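Local atomic coordinates of cephalosporin acylase (PDB entry 2NLZ), a protein that probably hydrolyses amide bonds as a cephalosporin acylase, being an Ntn hydrolase of the gamma-glutamyltranspeptidase family. Residues 358-362 / 372-376; 225-229 / 241-245; 166-171 / 181-185; 312-316 / 406-410; 281-286 / 337-341. The protein carries 1 engineered substitution. One frame throughout, in Å; residues are numbered along the deposited sequence.

Contact 1: 358-362 / 372-376; sequences TVYLA and SFIQS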
# COMPACT_ATOMS: atom_id res chain seq x y z
N THR D 358 -16.61 -6.90 -25.82
CA THR D 358 -16.26 -8.32 -25.92
C THR D 358 -16.64 -9.06 -24.63
O THR D 358 -16.57 -8.49 -23.54
CB THR D 358 -14.75 -8.49 -26.21
OG1 THR D 358 -14.37 -7.68 -27.33
CG2 THR D 358 -14.40 -9.93 -26.50
N VAL D 359 -17.07 -10.30 -24.75
CA VAL D 359 -17.29 -11.13 -23.57
C VAL D 359 -16.44 -12.40 -23.64
O VAL D 359 -16.45 -13.11 -24.64
CB VAL D 359 -18.81 -11.48 -23.32
CG1 VAL D 359 -19.57 -10.26 -22.86
CG2 VAL D 359 -19.47 -12.07 -24.56
N TYR D 360 -15.69 -12.66 -22.58
CA TYR D 360 -14.95 -13.91 -22.48
C TYR D 360 -15.56 -14.82 -21.42
O TYR D 360 -16.20 -14.36 -20.47
CB TYR D 360 -13.43 -13.70 -22.27
CG TYR D 360 -12.72 -15.03 -22.18
CD1 TYR D 360 -12.54 -15.80 -23.31
CD2 TYR D 360 -12.28 -15.54 -20.96
CE1 TYR D 360 -11.93 -17.05 -23.24
CE2 TYR D 360 -11.68 -16.78 -20.88
CZ TYR D 360 -11.50 -17.53 -22.03
OH TYR D 360 -10.91 -18.77 -21.98
N LEU D 361 -15.33 -16.11 -21.60
CA LEU D 361 -16.09 -17.14 -20.93
C LEU D 361 -15.22 -18.39 -20.91
O LEU D 361 -14.52 -18.68 -21.90
CB LEU D 361 -17.36 -17.36 -21.76
CG LEU D 361 -18.42 -18.44 -21.68
CD1 LEU D 361 -19.41 -18.06 -22.74
CD2 LEU D 361 -17.88 -19.84 -21.94
N ALA D 362 -15.24 -19.13 -19.80
CA ALA D 362 -14.54 -20.40 -19.76
C ALA D 362 -15.35 -21.42 -19.00
O ALA D 362 -15.89 -21.14 -17.93
CB ALA D 362 -13.17 -20.24 -19.14
N SER D 372 -12.75 -22.60 -24.20
CA SER D 372 -12.44 -21.18 -24.24
C SER D 372 -13.36 -20.56 -25.29
O SER D 372 -13.22 -20.85 -26.47
CB SER D 372 -10.99 -21.00 -24.66
OG SER D 372 -10.55 -19.66 -24.56
N PHE D 373 -14.29 -19.70 -24.86
CA PHE D 373 -15.26 -19.10 -25.77
C PHE D 373 -15.24 -17.61 -25.64
O PHE D 373 -15.18 -17.08 -24.53
CB PHE D 373 -16.69 -19.58 -25.46
CG PHE D 373 -17.69 -19.21 -26.51
CD1 PHE D 373 -17.96 -20.08 -27.56
CD2 PHE D 373 -18.37 -17.99 -26.46
CE1 PHE D 373 -18.89 -19.74 -28.55
CE2 PHE D 373 -19.29 -17.64 -27.45
CZ PHE D 373 -19.56 -18.52 -28.48
N ILE D 374 -15.34 -16.92 -26.77
CA ILE D 374 -15.34 -15.48 -26.79
C ILE D 374 -16.20 -14.94 -27.95
O ILE D 374 -16.16 -15.50 -29.05
CB ILE D 374 -13.88 -14.99 -26.83
CG1 ILE D 374 -13.77 -13.48 -26.64
CG2 ILE D 374 -13.20 -15.45 -28.08
CD1 ILE D 374 -12.41 -13.06 -26.16
N GLN D 375 -17.00 -13.91 -27.69
CA GLN D 375 -17.76 -13.25 -28.78
C GLN D 375 -17.87 -11.75 -28.58
O GLN D 375 -17.83 -11.27 -27.46
CB GLN D 375 -19.16 -13.88 -28.97
CG GLN D 375 -20.15 -13.65 -27.86
CD GLN D 375 -21.45 -14.38 -28.03
OE1 GLN D 375 -21.49 -15.46 -28.61
NE2 GLN D 375 -22.52 -13.80 -27.51
N SER D 376 -18.00 -11.01 -29.69
CA SER D 376 -18.04 -9.55 -29.63
C SER D 376 -18.76 -8.89 -30.81
O SER D 376 -18.82 -9.43 -31.91
CB SER D 376 -16.62 -9.00 -29.52
OG SER D 376 -16.55 -7.60 -29.68
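Val359 and Gln375 sit opposite each other as an antiparallel hydrogen-bonded pair. Val359 N reaches Gln375 O at 3.0 Å and Gln375 N returns the bond to Val359 O. Their side chains lie alongside one another and point the same way, CG2 of Val359 touching CG of Gln375. The amide of Gln375 goes further, to Trp126 and Asn66. One pair along, Phe373 N gives to Leu361 O at 3.1 Å, and Leu361 CD2 rests on Phe373 CB. This is the hairpin of strands 359-365 and 370-376, at the heart of the Ntn-hydrolase fold. Helix 47-61 packs on the face carrying Val359, Leu361, Phe373 and Gln375. On the other face Tyr360 turns its CG anti to the backbone N (chi1 -180°), which carries the ring along the neighbouring strand. Ile374 CB meets the ring edge at CD1, 3.9 Å away, and Ser372 OG lies near the ring plane at the phenol end. The hydroxyl bonds to that OG at 2.8 Å, although its modelled place is less sure; Ser372 OG has a second partner in Gly424 O. A leucine in place of Tyr360 would probably leave Ser372 without the phenol and open a gap beside Ile374. The packing is looser at partly exposed Thr358, the first residue after the unmodelled 354-357. Its CG2 still meets Ile374 CG1 at 3.6 Å, but its OG1 makes a weak hydrogen bond to Ser376 OG (3.2 Å).

Contact 2: 225-229 / 241-245; sequences ADQIH and KEDLA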
# COMPACT_ATOMS: atom_id res chain seq x y z
N ALA D 225 -33.19 -13.88 -41.31
CA ALA D 225 -32.37 -13.48 -42.44
C ALA D 225 -33.09 -12.48 -43.34
O ALA D 225 -32.47 -11.52 -43.80
CB ALA D 225 -31.94 -14.69 -43.24
N ASP D 226 -34.37 -12.73 -43.59
CA ASP D 226 -35.21 -11.84 -44.40
C ASP D 226 -35.44 -10.49 -43.74
O ASP D 226 -35.43 -9.45 -44.41
CB ASP D 226 -36.55 -12.50 -44.72
CG ASP D 226 -36.42 -13.68 -45.66
OD1 ASP D 226 -37.35 -14.50 -45.69
OD2 ASP D 226 -35.41 -13.79 -46.37
N GLN D 227 -35.64 -10.49 -42.42
CA GLN D 227 -35.83 -9.25 -41.66
C GLN D 227 -34.57 -8.42 -41.61
O GLN D 227 -34.63 -7.19 -41.63
CB GLN D 227 -36.28 -9.56 -40.24
CG GLN D 227 -37.72 -9.98 -40.13
CD GLN D 227 -38.19 -10.02 -38.69
OE1 GLN D 227 -38.69 -11.05 -38.23
NE2 GLN D 227 -38.04 -8.91 -37.98
N ILE D 228 -33.43 -9.10 -41.52
CA ILE D 228 -32.12 -8.47 -41.51
C ILE D 228 -31.85 -7.85 -42.87
O ILE D 228 -31.45 -6.69 -42.96
CB ILE D 228 -31.00 -9.47 -41.14
CG1 ILE D 228 -31.11 -9.89 -39.68
CG2 ILE D 228 -29.63 -8.86 -41.35
CD1 ILE D 228 -30.32 -11.14 -39.36
N HIS D 229 -32.08 -8.63 -43.93
CA HIS D 229 -31.86 -8.17 -45.31
C HIS D 229 -32.71 -6.95 -45.65
O HIS D 229 -32.22 -6.02 -46.29
CB HIS D 229 -32.12 -9.30 -46.31
CG HIS D 229 -32.17 -8.86 -47.74
ND1 HIS D 229 -31.03 -8.65 -48.49
CD2 HIS D 229 -33.21 -8.59 -48.55
CE1 HIS D 229 -31.38 -8.27 -49.71
NE2 HIS D 229 -32.69 -8.22 -49.77
N LYS D 241 -29.36 -11.16 -48.01
CA LYS D 241 -29.81 -12.52 -47.70
C LYS D 241 -28.71 -13.51 -48.02
O LYS D 241 -28.38 -14.36 -47.19
CB LYS D 241 -31.01 -12.90 -48.55
CG LYS D 241 -32.36 -12.45 -48.07
CD LYS D 241 -33.41 -12.85 -49.10
CE LYS D 241 -34.65 -11.96 -49.03
NZ LYS D 241 -35.53 -12.15 -50.22
N GLU D 242 -28.17 -13.38 -49.23
CA GLU D 242 -27.22 -14.35 -49.78
C GLU D 242 -25.87 -14.34 -49.07
O GLU D 242 -25.16 -15.35 -49.07
CB GLU D 242 -27.04 -14.13 -51.29
CG GLU D 242 -28.25 -14.54 -52.11
CD GLU D 242 -28.60 -13.52 -53.18
OE1 GLU D 242 -27.93 -13.50 -54.23
OE2 GLU D 242 -29.56 -12.74 -52.96
N ASP D 243 -25.53 -13.20 -48.48
CA ASP D 243 -24.33 -13.09 -47.65
C ASP D 243 -24.48 -13.96 -46.41
O ASP D 243 -23.57 -14.71 -46.05
CB ASP D 243 -24.09 -11.64 -47.24
CG ASP D 243 -23.41 -10.84 -48.33
OD1 ASP D 243 -22.48 -11.38 -48.97
OD2 ASP D 243 -23.79 -9.66 -48.53
N LEU D 244 -25.63 -13.85 -45.77
CA LEU D 244 -25.97 -14.66 -44.60
C LEU D 244 -26.14 -16.13 -44.98
O LEU D 244 -25.64 -17.01 -44.29
CB LEU D 244 -27.25 -14.13 -43.93
CG LEU D 244 -27.29 -12.68 -43.46
CD1 LEU D 244 -28.70 -12.23 -43.09
CD2 LEU D 244 -26.33 -12.46 -42.29
N ALA D 245 -26.83 -16.37 -46.10
CA ALA D 245 -27.18 -17.72 -46.55
C ALA D 245 -26.00 -18.68 -46.70
O ALA D 245 -26.11 -19.85 -46.33
CB ALA D 245 -27.96 -17.66 -47.85
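Lys241 lays its aliphatic chain over the ring of His229 before reaching for Asp226. From CB the chain sets off beside the other helix, with CG placed anti to its own carbonyl carbon (chi1 -84°), and CG is the first atom to touch. It stands over one face of the imidazole, 3.6 Å from His229 CG, in a CH-pi contact with its direction to the ring centroid 29° off the normal. CD follows above the same ring, displaced toward the rim, and is 3.5 Å from Asp226 OD2. CE is held between two neighbours, Asp226 OD2 at 3.3 Å and His229 CD2 at 3.7 Å. NZ, at the tip, stops 4.2 Å from that OD2, close enough for attraction but beyond a salt bridge. Helix 223-234 and the short helix 241-245 follow one another in the chain and run roughly antiparallel, their segments at 138°. An alanine replacing His229 would probably leave the lysine chain without the ring it lies on and free to swing toward solvent. Deeper in, Leu244 fills the angle between the helices: its CD1 touches Ile228 CG2 at 3.9 Å and Ala225 CB at 4.1 Å, while Ile228 also packs on Leu239 of the connecting loop.

Contact 3: 166-171 / 181-185; sequences AYDRVK and PWFDT. Engineered in segment 166-171: Val170 (natural residue Phe).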
# COMPACT_ATOMS: atom_id res chain seq x y z
N ALA D 166 -22.63 4.92 -23.60
CA ALA D 166 -23.07 4.62 -24.96
C ALA D 166 -24.28 5.45 -25.34
O ALA D 166 -24.42 5.81 -26.49
CB ALA D 166 -23.36 3.14 -25.12
N TYR D 167 -25.14 5.74 -24.37
CA TYR D 167 -26.29 6.61 -24.63
C TYR D 167 -25.87 8.08 -24.81
O TYR D 167 -26.20 8.69 -25.83
CB TYR D 167 -27.36 6.49 -23.53
CG TYR D 167 -28.57 7.37 -23.77
CD1 TYR D 167 -28.74 8.56 -23.06
CD2 TYR D 167 -29.52 7.03 -24.72
CE1 TYR D 167 -29.85 9.38 -23.30
CE2 TYR D 167 -30.63 7.85 -24.96
CZ TYR D 167 -30.78 9.02 -24.24
OH TYR D 167 -31.88 9.82 -24.48
N ASP D 168 -25.13 8.61 -23.83
CA ASP D 168 -24.76 10.04 -23.78
C ASP D 168 -23.94 10.51 -24.97
O ASP D 168 -24.14 11.62 -25.47
CB ASP D 168 -24.00 10.37 -22.48
CG ASP D 168 -24.92 10.48 -21.27
OD1 ASP D 168 -26.14 10.66 -21.44
OD2 ASP D 168 -24.40 10.39 -20.13
N ARG D 169 -23.00 9.67 -25.40
CA ARG D 169 -22.16 10.00 -26.55
C ARG D 169 -22.97 9.93 -27.84
O ARG D 169 -22.75 10.70 -28.79
CB ARG D 169 -20.96 9.04 -26.62
CG ARG D 169 -20.22 9.09 -27.95
CD ARG D 169 -18.71 9.03 -27.79
NE ARG D 169 -18.16 7.73 -28.17
CZ ARG D 169 -17.88 7.38 -29.42
NH1 ARG D 169 -18.09 8.21 -30.43
NH2 ARG D 169 -17.37 6.18 -29.66
N VAL D 170 -23.93 9.03 -27.85
CA VAL D 170 -24.57 8.59 -29.08
C VAL D 170 -25.95 9.24 -29.34
O VAL D 170 -26.43 9.24 -30.47
CB VAL D 170 -24.62 7.03 -29.07
CG1 VAL D 170 -25.92 6.50 -29.64
CG2 VAL D 170 -23.34 6.40 -29.68
N LYS D 171 -26.58 9.80 -28.30
CA LYS D 171 -27.83 10.54 -28.45
C LYS D 171 -27.63 11.73 -29.40
O LYS D 171 -28.54 12.12 -30.13
CB LYS D 171 -28.37 11.01 -27.09
CG LYS D 171 -29.55 12.01 -27.12
CD LYS D 171 -30.92 11.33 -27.29
CE LYS D 171 -31.57 11.61 -28.64
NZ LYS D 171 -32.84 10.85 -28.80
N PRO D 181 -34.06 1.93 -33.90
CA PRO D 181 -34.36 0.70 -33.17
C PRO D 181 -33.42 0.43 -32.00
O PRO D 181 -33.82 -0.24 -31.05
CB PRO D 181 -34.23 -0.38 -34.24
CG PRO D 181 -34.43 0.32 -35.52
CD PRO D 181 -33.75 1.63 -35.31
N TRP D 182 -32.19 0.94 -32.08
CA TRP D 182 -31.25 0.87 -30.96
C TRP D 182 -31.78 1.62 -29.75
O TRP D 182 -31.72 1.13 -28.62
CB TRP D 182 -29.89 1.44 -31.36
CG TRP D 182 -28.82 1.22 -30.32
CD1 TRP D 182 -27.90 0.21 -30.30
CD2 TRP D 182 -28.56 2.02 -29.15
NE1 TRP D 182 -27.09 0.33 -29.20
CE2 TRP D 182 -27.47 1.42 -28.47
CE3 TRP D 182 -29.14 3.17 -28.61
CZ2 TRP D 182 -26.96 1.95 -27.29
CZ3 TRP D 182 -28.63 3.69 -27.43
CH2 TRP D 182 -27.55 3.08 -26.78
N PHE D 183 -32.29 2.83 -29.97
CA PHE D 183 -32.90 3.60 -28.90
C PHE D 183 -34.18 2.95 -28.40
O PHE D 183 -34.50 3.04 -27.22
CB PHE D 183 -33.17 5.04 -29.35
CG PHE D 183 -31.93 5.86 -29.56
CD1 PHE D 183 -31.28 6.45 -28.48
CD2 PHE D 183 -31.41 6.05 -30.83
CE1 PHE D 183 -30.14 7.21 -28.67
CE2 PHE D 183 -30.26 6.81 -31.03
CZ PHE D 183 -29.63 7.38 -29.95
N ASP D 184 -34.93 2.30 -29.29
CA ASP D 184 -36.17 1.64 -28.90
C ASP D 184 -35.89 0.40 -28.04
O ASP D 184 -36.63 0.12 -27.09
CB ASP D 184 -37.00 1.26 -30.13
CG ASP D 184 -37.56 2.48 -30.85
OD1 ASP D 184 -37.65 3.57 -30.24
OD2 ASP D 184 -37.92 2.33 -32.03
N THR D 185 -34.82 -0.32 -28.39
CA THR D 185 -34.42 -1.55 -27.72
C THR D 185 -33.61 -1.33 -26.44
O THR D 185 -33.91 -1.92 -25.41
CB THR D 185 -33.58 -2.42 -28.67
OG1 THR D 185 -34.33 -2.67 -29.86
CG2 THR D 185 -33.18 -3.75 -28.02
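Two first torsions bring Tyr167 and Phe183 together: the tyrosine ring swings anti to its backbone N (chi1 -179°), while Phe183 keeps CG beside its own N (chi1 -69°) and sends its ring straight across the gap. The two side chains cross at about a right angle. Tyr167 CE2 comes to the edge of the phenylalanine ring, near its plane, 3.8 Å from Phe183 CE1. At the far end of that ring CZ lies 3.8 Å from CG1 of Val170, an engineered residue that is phenylalanine in the natural sequence, and 3.7 Å from Val170 O. These are the last turns of helix 157-173 and the middle of helix 180-186, successive helices running at 150° with segment axes 12.3 Å apart at their closest, a spacing bridged by large aromatic groups. Trp182 is the second of these. Its six-membered ring faces the first helix, CZ3 lying at the edge of the Tyr167 ring, 4.4 Å from CD2, and CZ2 standing equally far from Ala166 CB. Within its own helix Trp182 also puts CE3 over one face of the Phe183 ring. Above the opposite face lies NZ of Lys171, 4.8 Å from the centroid, a cation-pi contact to be taken with caution because the lysine has two conformers. Trp174 and Phe381 both meet the Trp182 rings edge-to-face, which extends the aromatic cluster beyond the two helices.

Contact 4: 312-316 / 406-410; sequences MKYVT and NHDNA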
# COMPACT_ATOMS: atom_id res chain seq x y z
N MET D 312 -0.05 -6.95 -37.05
CA MET D 312 -0.86 -5.91 -37.68
C MET D 312 -0.55 -5.76 -39.17
O MET D 312 -1.41 -5.36 -39.95
CB MET D 312 -0.70 -4.58 -36.96
CG MET D 312 -1.82 -4.26 -35.99
SD MET D 312 -1.20 -3.22 -34.67
CE MET D 312 -2.56 -2.05 -34.47
N LYS D 313 0.68 -6.10 -39.54
CA LYS D 313 1.12 -6.02 -40.92
C LYS D 313 0.60 -7.22 -41.72
O LYS D 313 0.08 -7.07 -42.82
CB LYS D 313 2.66 -5.95 -40.98
CG LYS D 313 3.27 -5.96 -42.39
CD LYS D 313 3.27 -4.58 -43.05
CE LYS D 313 3.81 -4.63 -44.50
NZ LYS D 313 5.23 -5.11 -44.59
N TYR D 314 0.72 -8.42 -41.14
CA TYR D 314 0.56 -9.64 -41.92
C TYR D 314 -0.75 -10.42 -41.71
O TYR D 314 -1.21 -11.09 -42.64
CB TYR D 314 1.76 -10.57 -41.72
CG TYR D 314 3.09 -9.94 -42.08
CD1 TYR D 314 3.40 -9.60 -43.40
CD2 TYR D 314 4.05 -9.68 -41.10
CE1 TYR D 314 4.63 -9.01 -43.73
CE2 TYR D 314 5.27 -9.10 -41.42
CZ TYR D 314 5.55 -8.76 -42.73
OH TYR D 314 6.76 -8.19 -43.03
N VAL D 315 -1.33 -10.35 -40.51
CA VAL D 315 -2.48 -11.20 -40.17
C VAL D 315 -3.80 -10.70 -40.75
O VAL D 315 -4.23 -9.57 -40.51
CB VAL D 315 -2.61 -11.46 -38.65
CG1 VAL D 315 -3.93 -12.15 -38.32
CG2 VAL D 315 -1.45 -12.31 -38.15
N THR D 316 -4.41 -11.57 -41.55
CA THR D 316 -5.71 -11.36 -42.18
C THR D 316 -6.24 -12.72 -42.66
O THR D 316 -5.66 -13.76 -42.32
CB THR D 316 -5.60 -10.40 -43.37
OG1 THR D 316 -6.89 -10.23 -43.96
CG2 THR D 316 -4.62 -10.92 -44.41
N ASN D 406 -2.55 -1.89 -50.74
CA ASN D 406 -1.30 -2.63 -50.62
C ASN D 406 -1.14 -3.36 -49.28
O ASN D 406 -0.19 -4.12 -49.10
CB ASN D 406 -0.10 -1.71 -50.88
CG ASN D 406 -0.06 -1.20 -52.31
OD1 ASN D 406 0.21 -0.03 -52.55
ND2 ASN D 406 -0.34 -2.07 -53.27
N HIS D 407 -2.06 -3.11 -48.35
CA HIS D 407 -2.07 -3.81 -47.07
C HIS D 407 -2.76 -5.15 -47.25
O HIS D 407 -3.74 -5.24 -47.97
CB HIS D 407 -2.79 -3.00 -45.99
CG HIS D 407 -2.48 -3.44 -44.60
ND1 HIS D 407 -1.68 -2.72 -43.75
CD2 HIS D 407 -2.87 -4.54 -43.91
CE1 HIS D 407 -1.58 -3.35 -42.59
NE2 HIS D 407 -2.30 -4.46 -42.66
N ASP D 408 -2.24 -6.18 -46.59
CA ASP D 408 -2.80 -7.53 -46.69
C ASP D 408 -4.25 -7.65 -46.18
O ASP D 408 -5.02 -8.45 -46.70
CB ASP D 408 -1.91 -8.53 -45.96
CG ASP D 408 -0.49 -8.60 -46.53
OD1 ASP D 408 -0.29 -8.31 -47.73
OD2 ASP D 408 0.43 -8.94 -45.77
N ASN D 409 -4.59 -6.86 -45.16
CA ASN D 409 -5.96 -6.81 -44.63
C ASN D 409 -6.82 -5.74 -45.31
O ASN D 409 -7.65 -5.07 -44.67
CB ASN D 409 -5.92 -6.61 -43.10
CG ASN D 409 -7.26 -6.87 -42.45
OD1 ASN D 409 -7.73 -8.00 -42.44
ND2 ASN D 409 -7.88 -5.82 -41.91
N ALA D 410 -6.62 -5.57 -46.62
CA ALA D 410 -7.42 -4.64 -47.40
C ALA D 410 -8.85 -5.17 -47.56
O ALA D 410 -9.06 -6.38 -47.64
CB ALA D 410 -6.79 -4.42 -48.76
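Where helix 294-314 ends and Val315 leaves helical geometry, Thr316 comes alongside Asn409 with CA atoms 5.2 Å apart, and the facing chain folds into a type I turn from His407 to Ala410. His407 holds the helix end. With CG anti to its backbone N (chi1 -163°), its ring reaches the last turn, and NE2 donates to Met312 O at 3.0 Å. The oxygen lies in the ring plane and the donor in the carbonyl plane, yet the bond is bent, with 132° at the hydrogen. Further along the turn Thr316 OG1 donates a hydrogen bond to a lone pair of Asn409 OD1, 2.8 Å away. The same OD1 accepts from Tyr418 N and the amide ND2 binds Thr417, so both polar atoms of the asparagine amide are held. Thr316 CG2 sits against Asp408 O at 3.4 Å. Between these two bonds Asp408 runs beside Tyr314, its OD2 3.9 Å from Tyr314 CD1 and its carboxylate plane 32° from the ring. A beta turn in the long loop between strands 392-393 and 424-428 is thus tied by side chains to the C-terminal end of a helix.

Contact 5: 281-286 / 337-341; sequences NIVKGF and RRKEI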
# COMPACT_ATOMS: atom_id res chain seq x y z
N ASN D 281 7.32 -16.32 -28.24
CA ASN D 281 8.43 -16.97 -28.93
C ASN D 281 9.70 -16.12 -28.93
O ASN D 281 10.81 -16.65 -28.84
CB ASN D 281 8.01 -17.31 -30.36
CG ASN D 281 8.52 -18.66 -30.80
OD1 ASN D 281 8.67 -19.58 -30.00
ND2 ASN D 281 8.78 -18.78 -32.10
N ILE D 282 9.53 -14.81 -29.05
CA ILE D 282 10.63 -13.87 -28.89
C ILE D 282 11.14 -13.89 -27.44
O ILE D 282 12.33 -14.04 -27.19
CB ILE D 282 10.19 -12.43 -29.28
CG1 ILE D 282 9.85 -12.35 -30.77
CG2 ILE D 282 11.29 -11.45 -28.99
CD1 ILE D 282 9.02 -11.14 -31.16
N VAL D 283 10.22 -13.79 -26.49
CA VAL D 283 10.58 -13.68 -25.08
C VAL D 283 11.15 -14.99 -24.50
O VAL D 283 11.89 -14.98 -23.52
CB VAL D 283 9.39 -13.11 -24.24
CG1 VAL D 283 8.65 -14.21 -23.47
CG2 VAL D 283 9.87 -12.05 -23.30
N LYS D 284 10.81 -16.11 -25.14
CA LYS D 284 11.27 -17.47 -24.83
C LYS D 284 12.79 -17.61 -24.66
O LYS D 284 13.25 -18.42 -23.87
CB LYS D 284 10.85 -18.38 -25.98
CG LYS D 284 10.72 -19.83 -25.69
CD LYS D 284 9.78 -20.42 -26.73
CE LYS D 284 10.48 -21.19 -27.84
NZ LYS D 284 10.43 -22.67 -27.59
N GLY D 285 13.55 -16.82 -25.42
CA GLY D 285 15.01 -16.90 -25.40
C GLY D 285 15.69 -16.25 -24.21
O GLY D 285 16.87 -16.46 -23.98
N PHE D 286 14.94 -15.45 -23.46
CA PHE D 286 15.43 -14.90 -22.20
C PHE D 286 14.97 -15.76 -21.03
O PHE D 286 13.92 -16.39 -21.07
CB PHE D 286 14.89 -13.49 -21.98
CG PHE D 286 15.16 -12.53 -23.10
CD1 PHE D 286 16.46 -12.23 -23.49
CD2 PHE D 286 14.10 -11.88 -23.74
CE1 PHE D 286 16.72 -11.32 -24.51
CE2 PHE D 286 14.34 -10.96 -24.76
CZ PHE D 286 15.66 -10.68 -25.15
N ARG D 337 14.14 -11.15 -34.42
CA ARG D 337 13.45 -10.04 -33.77
C ARG D 337 14.05 -9.75 -32.39
O ARG D 337 14.16 -8.59 -31.99
CB ARG D 337 11.97 -10.37 -33.61
CG ARG D 337 11.24 -10.68 -34.91
CD ARG D 337 10.25 -9.59 -35.27
NE ARG D 337 10.92 -8.36 -35.71
CZ ARG D 337 10.30 -7.21 -35.92
NH1 ARG D 337 8.99 -7.10 -35.74
NH2 ARG D 337 10.99 -6.14 -36.30
N ARG D 338 14.42 -10.81 -31.67
CA ARG D 338 14.99 -10.73 -30.32
C ARG D 338 16.36 -10.04 -30.28
O ARG D 338 16.79 -9.54 -29.25
CB ARG D 338 15.01 -12.13 -29.67
CG ARG D 338 16.12 -12.41 -28.67
CD ARG D 338 15.80 -13.61 -27.79
NE ARG D 338 14.89 -14.58 -28.42
CZ ARG D 338 15.28 -15.65 -29.10
NH1 ARG D 338 14.38 -16.47 -29.62
NH2 ARG D 338 16.58 -15.90 -29.26
N LYS D 339 17.03 -10.02 -31.43
CA LYS D 339 18.27 -9.27 -31.59
C LYS D 339 18.02 -7.77 -31.62
O LYS D 339 18.91 -6.98 -31.34
CB LYS D 339 19.03 -9.70 -32.85
CG LYS D 339 19.89 -10.96 -32.67
CD LYS D 339 20.98 -11.05 -33.73
CE LYS D 339 20.41 -11.17 -35.14
NZ LYS D 339 21.46 -10.96 -36.16
N GLU D 340 16.80 -7.37 -31.97
CA GLU D 340 16.45 -5.96 -31.99
C GLU D 340 16.11 -5.41 -30.60
O GLU D 340 16.03 -4.19 -30.42
CB GLU D 340 15.33 -5.66 -32.98
CG GLU D 340 15.74 -5.85 -34.43
CD GLU D 340 15.09 -4.85 -35.36
OE1 GLU D 340 14.78 -5.23 -36.51
OE2 GLU D 340 14.88 -3.69 -34.95
N ILE D 341 15.91 -6.30 -29.64
CA ILE D 341 15.69 -5.90 -28.25
C ILE D 341 17.02 -5.52 -27.62
O ILE D 341 17.91 -6.36 -27.45
CB ILE D 341 15.00 -7.00 -27.41
CG1 ILE D 341 13.65 -7.37 -28.01
CG2 ILE D 341 14.83 -6.55 -25.96
CD1 ILE D 341 12.92 -8.47 -27.29
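Ile282 O, a carbonyl of helix 274-283, receives Arg338 NE at 2.9 Å, on a lone pair in the carbonyl plane, with 149° at the hydrogen. The oxygen also lies near the guanidinium plane. A sharp bend at chi3 (26°) turns the arginine head toward it, and one face of the guanidinium comes to rest over Gly285 CA, 3.8 Å from NE. Before that bend the arginine chain runs antiparallel to the Phe286 side chain. Its CD stands over the ring face in a CH-pi contact, 4.2 Å from the Phe286 centroid, and the ring and guanidinium planes are 80° apart. What brings Phe286 there is a type I turn from Val283 to Phe286, closed by Phe286 N to Val283 O; Arg338 thus lies across residues of the helix and of this turn. Ile341 fills the remaining corner: its CD1 is 3.8 Å from Ile282 CG2 and equally far from Phe286 CE2, where it meets the ring at its edge. On the other flank Ile282 CD1 packs on Arg337 CB at 3.9 Å, while the head of Arg337 leads away to Glu349 O and a salt bridge with Asp310. Helix 294-314 lies beneath both segments, offering Ala303 to Ile282 and Leu306 to Ile341.

Contact 1 is the central one, its centre about 5 Å from that of the chain; the other four lie 20 to 27 Å out, and none of the five touches another. Thr358 stands just ahead of the hairpin's first strand, 359-365. In this family, self-cleavage leaves a threonine nucleophile at the start of such a strand, and Thr358 is consistent with that place. Contacts 4 and 5 share helix 294-314: its C-terminal end forms part of contact 4, and its side chains pack under contact 5. Their nearest atoms are about 7 Å apart. Contacts 2 and 3, with centres about 25 Å apart, each join successive helices; both lie across the chain's centre from contact 5, 47 and 46 Å away between centres.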